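Local coordinates for 2-hydroxyhepta-2,4-diene-1,7-dioate isomerase (Mycobacterium marinum, PDB 3QDF), which binds zinc and probably acts as an isomerase or acylpyruvate-type hydrolase of the fumarylacetoacetate hydrolase family, at residues S65-V70 against G229-T234; L145-G150 against T183-A188; A113-V118 against R156-S161; L59-A64 against C175-W180. All blocks are in the same frame, centred on the assembly; numbering follows the deposited sequence.

Contact 1. Residues S65-V70 against G229-T234; sequences SKVVCV and GDLILT
The carboxylate of D230 is gripped by S65 and K66 at the head of two parallel strands. S65 OG donates to D230 OD1 over 2.6 Å, on the syn lone pair. Water 1 donates to the same oxygen and accepts from S65 N. The other oxygen, OD2, forms a salt bridge with K66 NZ at 2.8 Å. NZ approaches on the syn side, 32° out of the carboxylate plane. K66 reaches it with a chain extended beyond CG and bent at chi4 (-66°). L227 N and T225 O are further partners of OD2 and NZ.

Strands 67-70 and 231-233 run parallel, within the C-terminal FAA hydrolase region. V68 straddles I232 in the parallel ladder: its N donates to L231 O (2.8 Å) and its O accepts from L233 N (2.8 Å). L231 N to K66 O and V70 N to L233 O continue it. V67, C69, L231 and L233 share one face. There L233 CG rests 3.9 Å from V67 CG1, side chains crossing obliquely, while L233 CD1 meets C69 SG at 3.8 Å. L233 also touches the zinc ligand E123. V68 and I232 point to the other face, where helix 213-223 covers them through I216 and I220.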
loop_
_atom_site.group_PDB
_atom_site.type_symbol
_atom_site.label_atom_id
_atom_site.label_comp_id
_atom_site.label_asym_id
_atom_site.label_seq_id
_atom_site.Cartn_x
_atom_site.Cartn_y
_atom_site.Cartn_z
ATOM N N SER A 65 -8.523 -0.525 -9.263
ATOM C CA SER A 65 -9.463 0.384 -9.904
ATOM C C SER A 65 -9.644 1.648 -9.073
ATOM O O SER A 65 -9.941 2.730 -9.610
ATOM C CB SER A 65 -10.826 -0.280 -10.169
ATOM O OG SER A 65 -11.641 -0.306 -8.991
ATOM N N LYS A 66 -9.487 1.515 -7.763
ATOM C CA LYS A 66 -9.595 2.665 -6.880
ATOM C C LYS A 66 -8.848 2.376 -5.611
ATOM O O LYS A 66 -8.622 1.228 -5.261
ATOM C CB LYS A 66 -11.057 3.025 -6.569
ATOM C CG LYS A 66 -11.877 1.868 -5.901
ATOM C CD LYS A 66 -13.301 2.395 -5.619
ATOM C CE LYS A 66 -14.264 1.311 -5.131
ATOM N NZ LYS A 66 -14.509 0.286 -6.216
ATOM N N VAL A 67 -8.485 3.448 -4.922
ATOM C CA VAL A 67 -7.820 3.366 -3.648
ATOM C C VAL A 67 -8.720 4.050 -2.639
ATOM O O VAL A 67 -8.900 5.263 -2.704
ATOM C CB VAL A 67 -6.436 4.086 -3.714
ATOM C CG1 VAL A 67 -5.709 3.993 -2.363
ATOM C CG2 VAL A 67 -5.584 3.494 -4.851
ATOM N N VAL A 68 -9.304 3.288 -1.715
ATOM C CA VAL A 68 -10.215 3.885 -0.720
ATOM C C VAL A 68 -9.387 3.995 0.545
ATOM O O VAL A 68 -8.603 3.091 0.856
ATOM C CB VAL A 68 -11.487 3.042 -0.478
ATOM C CG1 VAL A 68 -12.552 3.866 0.258
ATOM C CG2 VAL A 68 -12.072 2.540 -1.795
ATOM N N CYS A 69 -9.518 5.110 1.257
ATOM C CA CYS A 69 -8.643 5.396 2.372
ATOM C C CYS A 69 -9.401 5.854 3.602
ATOM O O CYS A 69 -10.455 6.494 3.513
ATOM C CB CYS A 69 -7.666 6.503 2.014
ATOM S SG CYS A 69 -6.759 6.262 0.513
ATOM N N VAL A 70 -8.805 5.593 4.758
ATOM C CA VAL A 70 -9.412 5.947 6.018
ATOM C C VAL A 70 -8.612 7.110 6.626
ATOM O O VAL A 70 -7.380 7.092 6.618
ATOM C CB VAL A 70 -9.477 4.705 6.952
ATOM C CG1 VAL A 70 -10.064 5.066 8.313
ATOM C CG2 VAL A 70 -10.312 3.583 6.290
ATOM N N GLY A 229 -8.519 -6.431 -6.509
ATOM C CA GLY A 229 -7.422 -5.519 -6.746
ATOM C C GLY A 229 -7.584 -4.152 -6.107
ATOM O O GLY A 229 -6.594 -3.440 -5.963
ATOM N N ASP A 230 -8.806 -3.775 -5.713
ATOM C CA ASP A 230 -8.993 -2.514 -4.984
ATOM C C ASP A 230 -8.119 -2.434 -3.737
ATOM O O ASP A 230 -7.943 -3.408 -3.030
ATOM C CB ASP A 230 -10.456 -2.228 -4.635
ATOM C CG ASP A 230 -11.269 -1.739 -5.846
ATOM O OD1 ASP A 230 -10.675 -1.459 -6.919
ATOM O OD2 ASP A 230 -12.515 -1.644 -5.734
ATOM N N LEU A 231 -7.559 -1.256 -3.491
ATOM C CA LEU A 231 -6.729 -1.033 -2.334
ATOM C C LEU A 231 -7.481 -0.234 -1.309
ATOM O O LEU A 231 -8.227 0.686 -1.656
ATOM C CB LEU A 231 -5.522 -0.221 -2.758
ATOM C CG LEU A 231 -4.335 -1.030 -3.239
ATOM C CD1 LEU A 231 -3.495 -0.126 -4.171
ATOM C CD2 LEU A 231 -3.541 -1.481 -1.986
ATOM N N ILE A 232 -7.301 -0.597 -0.041
ATOM C CA ILE A 232 -7.808 0.196 1.054
ATOM C C ILE A 232 -6.645 0.575 1.980
ATOM O O ILE A 232 -6.000 -0.308 2.571
ATOM C CB ILE A 232 -8.891 -0.547 1.876
ATOM C CG1 ILE A 232 -10.121 -0.890 1.001
ATOM C CG2 ILE A 232 -9.306 0.315 3.079
ATOM C CD1 ILE A 232 -11.082 -1.879 1.651
ATOM N N LEU A 233 -6.381 1.879 2.109
ATOM C CA LEU A 233 -5.387 2.377 3.078
ATOM C C LEU A 233 -6.065 2.648 4.415
ATOM O O LEU A 233 -7.003 3.457 4.492
ATOM C CB LEU A 233 -4.700 3.634 2.561
ATOM C CG LEU A 233 -4.024 3.629 1.180
ATOM C CD1 LEU A 233 -3.241 4.966 1.018
ATOM C CD2 LEU A 233 -3.113 2.410 0.984
ATOM N N THR A 234 -5.563 2.022 5.469
ATOM C CA THR A 234 -6.290 1.934 6.739
ATOM C C THR A 234 -5.946 3.006 7.785
ATOM O O THR A 234 -6.377 2.912 8.944
ATOM C CB THR A 234 -6.140 0.551 7.359
ATOM O OG1 THR A 234 -4.781 0.349 7.765
ATOM C CG2 THR A 234 -6.546 -0.544 6.347
HETATM O O HOH W 1 -9.513 -3.178 -8.743
#

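Contact 2. Residues L145-G150 against T183-A188; sequences LGYTIG and TDVDPA
Y147 has CG anti to its carbonyl carbon (chi1 -56°), and this swings the phenol ring toward V185 and P187. V185 holds CG1 between its backbone N and carbonyl carbon (chi1 66°), which puts that methyl beside the tyrosine. CG1 lies 3.6 Å from Y147 CD2 and also approaches Y147 CB. The backbone of V185 adds a second touch, with its O 3.4 Å from Y147 CE2.

P187 lies over one face of the ring. Its CB makes a CH-pi contact, 4.1 Å from the ring centroid and 18° off the normal. The offset is toward the rim, and P187 CG comes 3.5 Å from Y147 OH. The loop thus meets the tyrosine from its CB to its hydroxyl.

At the start of the strand, G146 and T183 bring their backbones close, with CA atoms 4.0 Å apart. T183 CA also makes a CA-H...O contact with L145 O at 3.5 Å. Across P187, D186 OD1 accepts from A188 N in an Asx turn.

L145 and G146 form a classic beta bulge opposite V127 of strand 118-128. Y147 pairs through its backbone with V182 of strand 175-182. The 183-188 loop continues from that neighbouring strand and leads to strand 191-196, with P187 also touching L124.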
loop_
_atom_site.group_PDB
_atom_site.type_symbol
_atom_site.label_atom_id
_atom_site.label_comp_id
_atom_site.label_asym_id
_atom_site.label_seq_id
_atom_site.Cartn_x
_atom_site.Cartn_y
_atom_site.Cartn_z
ATOM N N LEU A 145 -7.746 -10.502 -0.407
ATOM C CA LEU A 145 -6.611 -11.195 -0.996
ATOM C C LEU A 145 -5.457 -11.242 -0.008
ATOM O O LEU A 145 -4.911 -12.304 0.253
ATOM C CB LEU A 145 -6.154 -10.488 -2.274
ATOM C CG LEU A 145 -4.873 -11.030 -2.907
ATOM C CD1 LEU A 145 -5.059 -12.486 -3.328
ATOM C CD2 LEU A 145 -4.592 -10.192 -4.116
ATOM N N GLY A 146 -5.093 -10.087 0.540
ATOM C CA GLY A 146 -4.042 -10.024 1.557
ATOM C C GLY A 146 -3.651 -8.595 1.881
ATOM O O GLY A 146 -4.434 -7.661 1.705
ATOM N N TYR A 147 -2.441 -8.427 2.391
ATOM C CA TYR A 147 -2.037 -7.130 2.931
ATOM C C TYR A 147 -0.749 -6.660 2.316
ATOM O O TYR A 147 0.135 -7.458 2.016
ATOM C CB TYR A 147 -1.947 -7.172 4.471
ATOM C CG TYR A 147 -3.268 -7.630 5.051
ATOM C CD1 TYR A 147 -4.316 -6.715 5.251
ATOM C CD2 TYR A 147 -3.506 -8.984 5.300
ATOM C CE1 TYR A 147 -5.560 -7.143 5.734
ATOM C CE2 TYR A 147 -4.757 -9.432 5.778
ATOM C CZ TYR A 147 -5.768 -8.493 5.993
ATOM O OH TYR A 147 -6.976 -8.898 6.479
ATOM N N THR A 148 -0.654 -5.356 2.147
ATOM C CA THR A 148 0.563 -4.750 1.636
ATOM C C THR A 148 0.772 -3.434 2.347
ATOM O O THR A 148 0.153 -3.181 3.412
ATOM C CB THR A 148 0.517 -4.621 0.090
ATOM O OG1 THR A 148 1.816 -4.267 -0.422
ATOM C CG2 THR A 148 -0.563 -3.593 -0.369
ATOM N N ILE A 149 1.660 -2.605 1.809
ATOM C CA ILE A 149 1.993 -1.338 2.459
ATOM C C ILE A 149 1.629 -0.212 1.536
ATOM O O ILE A 149 1.800 -0.323 0.320
ATOM C CB ILE A 149 3.505 -1.240 2.837
ATOM C CG1 ILE A 149 3.945 -2.494 3.617
ATOM C CG2 ILE A 149 3.773 0.034 3.675
ATOM C CD1 ILE A 149 5.451 -2.591 3.887
ATOM N N GLY A 150 1.087 0.858 2.103
ATOM C CA GLY A 150 0.847 2.074 1.360
ATOM C C GLY A 150 1.508 3.270 2.012
ATOM O O GLY A 150 1.739 3.292 3.244
ATOM N N THR A 183 -0.657 -12.958 1.690
ATOM C CA THR A 183 -2.008 -13.514 1.759
ATOM C C THR A 183 -2.371 -14.152 3.092
ATOM O O THR A 183 -3.562 -14.350 3.382
ATOM C CB THR A 183 -2.235 -14.577 0.693
ATOM O OG1 THR A 183 -1.344 -15.654 0.954
ATOM C CG2 THR A 183 -2.001 -13.995 -0.730
ATOM N N ASP A 184 -1.385 -14.492 3.909
ATOM C CA ASP A 184 -1.717 -15.277 5.095
ATOM C C ASP A 184 -1.511 -14.538 6.408
ATOM O O ASP A 184 -1.652 -15.133 7.467
ATOM C CB ASP A 184 -0.953 -16.616 5.103
ATOM C CG ASP A 184 0.566 -16.452 4.904
ATOM O OD1 ASP A 184 1.039 -15.456 4.322
ATOM O OD2 ASP A 184 1.306 -17.369 5.299
ATOM N N VAL A 185 -1.179 -13.251 6.344
ATOM C CA VAL A 185 -0.776 -12.517 7.535
ATOM C C VAL A 185 -2.005 -11.990 8.279
ATOM O O VAL A 185 -3.011 -11.616 7.674
ATOM C CB VAL A 185 0.281 -11.418 7.200
ATOM C CG1 VAL A 185 -0.296 -10.311 6.304
ATOM C CG2 VAL A 185 0.905 -10.840 8.464
ATOM N N ASP A 186 -1.936 -12.031 9.605
ATOM C CA ASP A 186 -3.022 -11.575 10.448
ATOM C C ASP A 186 -2.741 -10.096 10.724
ATOM O O ASP A 186 -1.692 -9.767 11.283
ATOM C CB ASP A 186 -3.037 -12.411 11.731
ATOM C CG ASP A 186 -4.152 -12.020 12.700
ATOM O OD1 ASP A 186 -4.715 -10.917 12.594
ATOM O OD2 ASP A 186 -4.461 -12.843 13.581
ATOM N N PRO A 187 -3.664 -9.203 10.318
ATOM C CA PRO A 187 -3.434 -7.755 10.438
ATOM C C PRO A 187 -3.677 -7.158 11.812
ATOM O O PRO A 187 -3.489 -5.951 11.971
ATOM C CB PRO A 187 -4.478 -7.156 9.483
ATOM C CG PRO A 187 -5.619 -8.125 9.557
ATOM C CD PRO A 187 -4.968 -9.501 9.674
ATOM N N ALA A 188 -4.117 -7.964 12.784
ATOM C CA ALA A 188 -4.635 -7.413 14.048
ATOM C C ALA A 188 -3.593 -6.711 14.912
ATOM O O ALA A 188 -3.920 -5.771 15.635
ATOM C CB ALA A 188 -5.362 -8.513 14.879
HETATM O O HOH W 2 -5.677 -12.777 3.329
#

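Contact 3. Residues A113-V118 against R156-S161; sequences ANASPV and RDQQKS. With EDO (1,2-ethanediol), chain D.
The backbones meet where R156 N, in the first turn of helix 156-162, donates to P117 O at 3.0 Å. This joins the loop before strand 118-128 to the helix that directly follows strand 144-155, in the FAA hydrolase region. A cis peptide bond precedes P117.

P117 and R156 cross at about a right angle, with P117 CG 4.0 Å from R156 CB. R156 starts toward the loop, but its chain bends at chi2 (-56°) and its guanidinium leads away. NH2 forms a salt bridge with E121, a zinc ligand. NH1 donates to Q159 OE1 at 2.8 Å, in the guanidinium plane. R156 is therefore a second-shell residue that may hold E121 in position. A weak bond from NH1 also reaches a 1,2-ethanediol, probably from the crystallisation liquor.

D157 has CG between its backbone N and carbonyl carbon (chi1 54°), which carries the carboxylate to S116. S116 N donates to D157 OD2 in a straight but weak bond of 3.3 Å. Water 4 lies within bonding distance of the same oxygen and accepts from Q158 NE2.

The amides of N114 and Q158 are turned 81° against each other. Q158 OE1 is bonded to H171. Water 3 spans the two side chains, donating to N114 OD1 at 2.9 Å and accepting from Q158 NE2 at 3.1 Å.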
loop_
_atom_site.group_PDB
_atom_site.type_symbol
_atom_site.label_atom_id
_atom_site.label_comp_id
_atom_site.label_asym_id
_atom_site.label_seq_id
_atom_site.Cartn_x
_atom_site.Cartn_y
_atom_site.Cartn_z
ATOM N N ALA A 113 6.292 21.499 -7.455
ATOM C CA ALA A 113 7.171 22.612 -7.088
ATOM C C ALA A 113 6.500 23.461 -6.010
ATOM O O ALA A 113 7.147 23.832 -5.044
ATOM C CB ALA A 113 7.565 23.460 -8.313
ATOM N N ASN A 114 5.193 23.695 -6.142
ATOM C CA ASN A 114 4.467 24.599 -5.228
ATOM C C ASN A 114 3.943 24.046 -3.884
ATOM O O ASN A 114 3.401 24.814 -3.096
ATOM C CB ASN A 114 3.344 25.382 -5.975
ATOM C CG ASN A 114 2.036 24.565 -6.204
ATOM O OD1 ASN A 114 1.922 23.364 -5.898
ATOM N ND2 ASN A 114 1.038 25.248 -6.767
ATOM N N ALA A 115 4.108 22.746 -3.615
ATOM C CA ALA A 115 3.499 22.135 -2.426
ATOM C C ALA A 115 4.421 21.975 -1.200
ATOM O O ALA A 115 5.464 21.325 -1.268
ATOM C CB ALA A 115 2.859 20.795 -2.790
ATOM N N SER A 116 4.004 22.538 -0.074
ATOM C CA SER A 116 4.765 22.432 1.171
ATOM C C SER A 116 3.861 22.760 2.356
ATOM O O SER A 116 3.064 23.688 2.272
ATOM C CB SER A 116 5.951 23.402 1.158
ATOM O OG SER A 116 6.741 23.245 2.326
ATOM N N PRO A 117 3.945 21.976 3.444
ATOM C CA PRO A 117 4.701 20.726 3.562
ATOM C C PRO A 117 3.975 19.510 2.942
ATOM O O PRO A 117 2.766 19.351 3.121
ATOM C CB PRO A 117 4.806 20.536 5.077
ATOM C CG PRO A 117 3.546 21.176 5.626
ATOM C CD PRO A 117 3.244 22.333 4.696
ATOM N N VAL A 118 4.716 18.670 2.222
ATOM C CA VAL A 118 4.203 17.368 1.790
ATOM C C VAL A 118 4.629 16.290 2.798
ATOM O O VAL A 118 5.815 16.154 3.100
ATOM C CB VAL A 118 4.671 16.981 0.354
ATOM C CG1 VAL A 118 4.076 15.625 -0.056
ATOM C CG2 VAL A 118 4.273 18.052 -0.653
ATOM N N ARG A 156 -0.174 18.958 2.738
ATOM C CA ARG A 156 -0.910 19.550 3.875
ATOM C C ARG A 156 -1.468 20.958 3.637
ATOM O O ARG A 156 -2.562 21.282 4.114
ATOM C CB ARG A 156 -0.049 19.567 5.148
ATOM C CG ARG A 156 0.409 18.198 5.684
ATOM C CD ARG A 156 -0.739 17.224 5.960
ATOM N NE ARG A 156 -0.287 16.036 6.696
ATOM C CZ ARG A 156 -0.914 14.856 6.716
ATOM N NH1 ARG A 156 -2.040 14.652 6.024
ATOM N NH2 ARG A 156 -0.400 13.858 7.430
ATOM N N ASP A 157 -0.718 21.797 2.923
ATOM C CA ASP A 157 -1.197 23.156 2.576
ATOM C C ASP A 157 -2.511 23.096 1.761
ATOM O O ASP A 157 -3.463 23.852 2.012
ATOM C CB ASP A 157 -0.110 23.969 1.836
ATOM C CG ASP A 157 0.449 23.244 0.588
ATOM O OD1 ASP A 157 0.298 21.996 0.447
ATOM O OD2 ASP A 157 1.071 23.929 -0.258
ATOM N N GLN A 158 -2.544 22.160 0.817
ATOM C CA GLN A 158 -3.690 21.948 -0.061
ATOM C C GLN A 158 -4.885 21.339 0.653
ATOM O O GLN A 158 -6.024 21.640 0.302
ATOM C CB GLN A 158 -3.277 21.092 -1.250
ATOM C CG GLN A 158 -2.178 21.769 -2.067
ATOM C CD GLN A 158 -1.741 20.957 -3.266
ATOM O OE1 GLN A 158 -2.267 19.861 -3.524
ATOM N NE2 GLN A 158 -0.775 21.491 -4.015
ATOM N N GLN A 159 -4.626 20.508 1.661
ATOM C CA GLN A 159 -5.681 19.961 2.524
ATOM C C GLN A 159 -6.423 21.066 3.249
ATOM O O GLN A 159 -7.653 21.123 3.243
ATOM C CB GLN A 159 -5.095 19.013 3.578
ATOM C CG GLN A 159 -5.297 17.573 3.265
ATOM C CD GLN A 159 -4.845 16.672 4.383
ATOM O OE1 GLN A 159 -3.665 16.354 4.499
ATOM N NE2 GLN A 159 -5.784 16.232 5.199
ATOM N N LYS A 160 -5.650 21.946 3.874
ATOM C CA LYS A 160 -6.193 23.034 4.661
ATOM C C LYS A 160 -6.901 24.007 3.718
ATOM O O LYS A 160 -8.003 24.486 4.002
ATOM C CB LYS A 160 -5.038 23.708 5.422
ATOM C CG LYS A 160 -5.370 24.997 6.146
ATOM C CD LYS A 160 -4.079 25.607 6.695
ATOM C CE LYS A 160 -4.032 27.094 6.448
ATOM N NZ LYS A 160 -4.496 27.906 7.618
ATOM N N SER A 161 -6.271 24.258 2.574
ATOM C CA SER A 161 -6.781 25.202 1.594
ATOM C C SER A 161 -8.119 24.745 0.956
ATOM O O SER A 161 -9.071 25.534 0.892
ATOM C CB SER A 161 -5.696 25.471 0.553
ATOM O OG SER A 161 -6.086 26.490 -0.314
HETATM C C1 EDO D . -5.424 10.552 6.349
HETATM O O1 EDO D . -4.884 9.320 6.874
HETATM C C2 EDO D . -5.281 11.744 7.304
HETATM O O2 EDO D . -4.879 12.925 6.574
HETATM O O HOH W 3 0.191 21.247 -6.957
HETATM O O HOH W 4 0.223 23.832 -2.929
#

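Contact 4. Residues L59-A64 against C175-W180; sequences LAPILA and CPVGPW
P61 and V177 bury the most surface here, and their side chains cross at about a right angle. P61 directs its ring at strand 175-182. Its CD lies 3.9 Å from V177 CG1, and its CG is almost as near to the same methyl. V177 has CG1 anti to its backbone N (chi1 175°), which sets this branch beside the proline ring. The other branch, CG2, packs on L231 of strand 231-233. The backbone of V177 takes part too, with its O 3.5 Å from P61 CD. A60 approaches the same carbonyl through its CA.

The proline ring also lies along the backbone that follows V177. G178 brings its bare CA against the ring, 3.7 Å from P61 CD. P61 CB reaches W180 CA at 3.9 Å. A cis peptide bond leads from G178 into P179, and the chain turns a corner there. This contact brings the link from the Rv2993c-like N-terminal region onto a strand of the FAA hydrolase region. The link runs from strand 57-59 to strand 67-70.

The CB of W180 points away from the 59-64 segment. P179 CG sits over one face of the indole, and W180 NE1 is hydrogen-bonded to I256 O. The polar tie between the segments is water 5. It donates to L59 O at 2.6 Å and to P179 O at 2.9 Å, bridging two carbonyls. A60 O is bound by R9 of strand 6-12.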
loop_
_atom_site.group_PDB
_atom_site.type_symbol
_atom_site.label_atom_id
_atom_site.label_comp_id
_atom_site.label_asym_id
_atom_site.label_seq_id
_atom_site.Cartn_x
_atom_site.Cartn_y
_atom_site.Cartn_z
ATOM N N LEU A 59 7.318 -4.350 -9.388
ATOM C CA LEU A 59 6.371 -3.268 -9.699
ATOM C C LEU A 59 5.384 -3.112 -8.560
ATOM O O LEU A 59 5.447 -3.880 -7.601
ATOM C CB LEU A 59 5.618 -3.599 -10.999
ATOM C CG LEU A 59 6.460 -3.970 -12.228
ATOM C CD1 LEU A 59 5.579 -4.446 -13.393
ATOM C CD2 LEU A 59 7.417 -2.817 -12.655
ATOM N N ALA A 60 4.472 -2.136 -8.657
ATOM C CA ALA A 60 3.338 -2.064 -7.727
ATOM C C ALA A 60 2.606 -3.396 -7.845
ATOM O O ALA A 60 2.440 -3.913 -8.969
ATOM C CB ALA A 60 2.415 -0.907 -8.065
ATOM N N PRO A 61 2.218 -3.992 -6.696
ATOM C CA PRO A 61 1.778 -5.400 -6.710
ATOM C C PRO A 61 0.363 -5.594 -7.254
ATOM O O PRO A 61 -0.091 -6.740 -7.442
ATOM C CB PRO A 61 1.856 -5.807 -5.240
ATOM C CG PRO A 61 1.649 -4.507 -4.480
ATOM C CD PRO A 61 2.276 -3.438 -5.324
ATOM N N ILE A 62 -0.321 -4.488 -7.529
ATOM C CA ILE A 62 -1.682 -4.558 -8.010
ATOM C C ILE A 62 -2.063 -3.384 -8.922
ATOM O O ILE A 62 -1.502 -2.295 -8.823
ATOM C CB ILE A 62 -2.670 -4.729 -6.806
ATOM C CG1 ILE A 62 -3.886 -5.511 -7.249
ATOM C CG2 ILE A 62 -2.976 -3.405 -6.076
ATOM C CD1 ILE A 62 -3.630 -6.952 -7.248
ATOM N N LEU A 63 -2.993 -3.638 -9.835
ATOM C CA LEU A 63 -3.580 -2.571 -10.664
ATOM C C LEU A 63 -4.964 -2.261 -10.111
ATOM O O LEU A 63 -5.958 -2.873 -10.518
ATOM C CB LEU A 63 -3.653 -3.040 -12.125
ATOM C CG LEU A 63 -2.289 -3.225 -12.820
ATOM C CD1 LEU A 63 -2.501 -3.653 -14.272
ATOM C CD2 LEU A 63 -1.408 -1.945 -12.748
ATOM N N ALA A 64 -5.034 -1.376 -9.129
ATOM C CA ALA A 64 -6.298 -1.137 -8.446
ATOM C C ALA A 64 -7.224 -0.234 -9.267
ATOM O O ALA A 64 -6.773 0.757 -9.856
ATOM C CB ALA A 64 -6.038 -0.509 -7.084
ATOM N N CYS A 175 0.725 7.749 -4.143
ATOM C CA CYS A 175 0.282 6.489 -3.532
ATOM C C CYS A 175 1.282 5.321 -3.798
ATOM O O CYS A 175 0.945 4.352 -4.453
ATOM C CB CYS A 175 -1.157 6.135 -3.939
ATOM S SG CYS A 175 -1.871 4.867 -2.852
ATOM N N PRO A 176 2.519 5.432 -3.277
ATOM C CA PRO A 176 3.379 4.253 -3.324
ATOM C C PRO A 176 2.675 3.051 -2.692
ATOM O O PRO A 176 1.976 3.207 -1.668
ATOM C CB PRO A 176 4.578 4.652 -2.460
ATOM C CG PRO A 176 4.634 6.156 -2.555
ATOM C CD PRO A 176 3.173 6.587 -2.633
ATOM N N VAL A 177 2.848 1.871 -3.288
ATOM C CA VAL A 177 2.238 0.638 -2.739
ATOM C C VAL A 177 3.186 -0.497 -3.010
ATOM O O VAL A 177 3.788 -0.561 -4.078
ATOM C CB VAL A 177 0.890 0.279 -3.446
ATOM C CG1 VAL A 177 0.350 -1.068 -2.952
ATOM C CG2 VAL A 177 -0.142 1.372 -3.261
ATOM N N GLY A 178 3.315 -1.406 -2.056
ATOM C CA GLY A 178 4.159 -2.584 -2.220
ATOM C C GLY A 178 4.792 -2.939 -0.887
ATOM O O GLY A 178 4.356 -2.449 0.159
ATOM N N PRO A 179 5.842 -3.780 -0.902
ATOM C CA PRO A 179 6.509 -4.349 -2.058
ATOM C C PRO A 179 5.752 -5.516 -2.712
ATOM O O PRO A 179 6.050 -5.880 -3.854
ATOM C CB PRO A 179 7.829 -4.864 -1.457
ATOM C CG PRO A 179 7.469 -5.238 -0.078
ATOM C CD PRO A 179 6.480 -4.202 0.363
ATOM N N TRP A 180 4.806 -6.101 -1.983
ATOM C CA TRP A 180 4.050 -7.284 -2.434
ATOM C C TRP A 180 2.902 -7.462 -1.462
ATOM O O TRP A 180 2.841 -6.787 -0.426
ATOM C CB TRP A 180 4.919 -8.565 -2.472
ATOM C CG TRP A 180 5.870 -8.665 -1.329
ATOM C CD1 TRP A 180 5.548 -8.779 0.001
ATOM C CD2 TRP A 180 7.307 -8.633 -1.394
ATOM N NE1 TRP A 180 6.698 -8.811 0.764
ATOM C CE2 TRP A 180 7.787 -8.722 -0.069
ATOM C CE3 TRP A 180 8.231 -8.511 -2.440
ATOM C CZ2 TRP A 180 9.141 -8.701 0.233
ATOM C CZ3 TRP A 180 9.586 -8.490 -2.136
ATOM C CH2 TRP A 180 10.028 -8.590 -0.810
HETATM O O HOH W 5 4.958 -6.224 -6.519
#

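Overall arrangement
Contacts 1 and 4 are buried, whereas contacts 2 and 3 are only partly buried. Contact 1 joins two strands by direct backbone bonds and has a salt bridge at one end. Contact 4 is mainly apolar, with a bridging water. The two meet where L231 packs on V177 and I62. Contact 2 rests on an aromatic ring; it touches contact 1 through T148 and L231. Strands 144-155 and 175-182 are neighbours, so contacts 2 and 4 share that pairing. Contact 3 stands apart, its centre about 22 Å from that of contact 1, and is mainly polar and bridged by waters. Contacts 1 and 3 both approach zinc ligands, through L233 and R156.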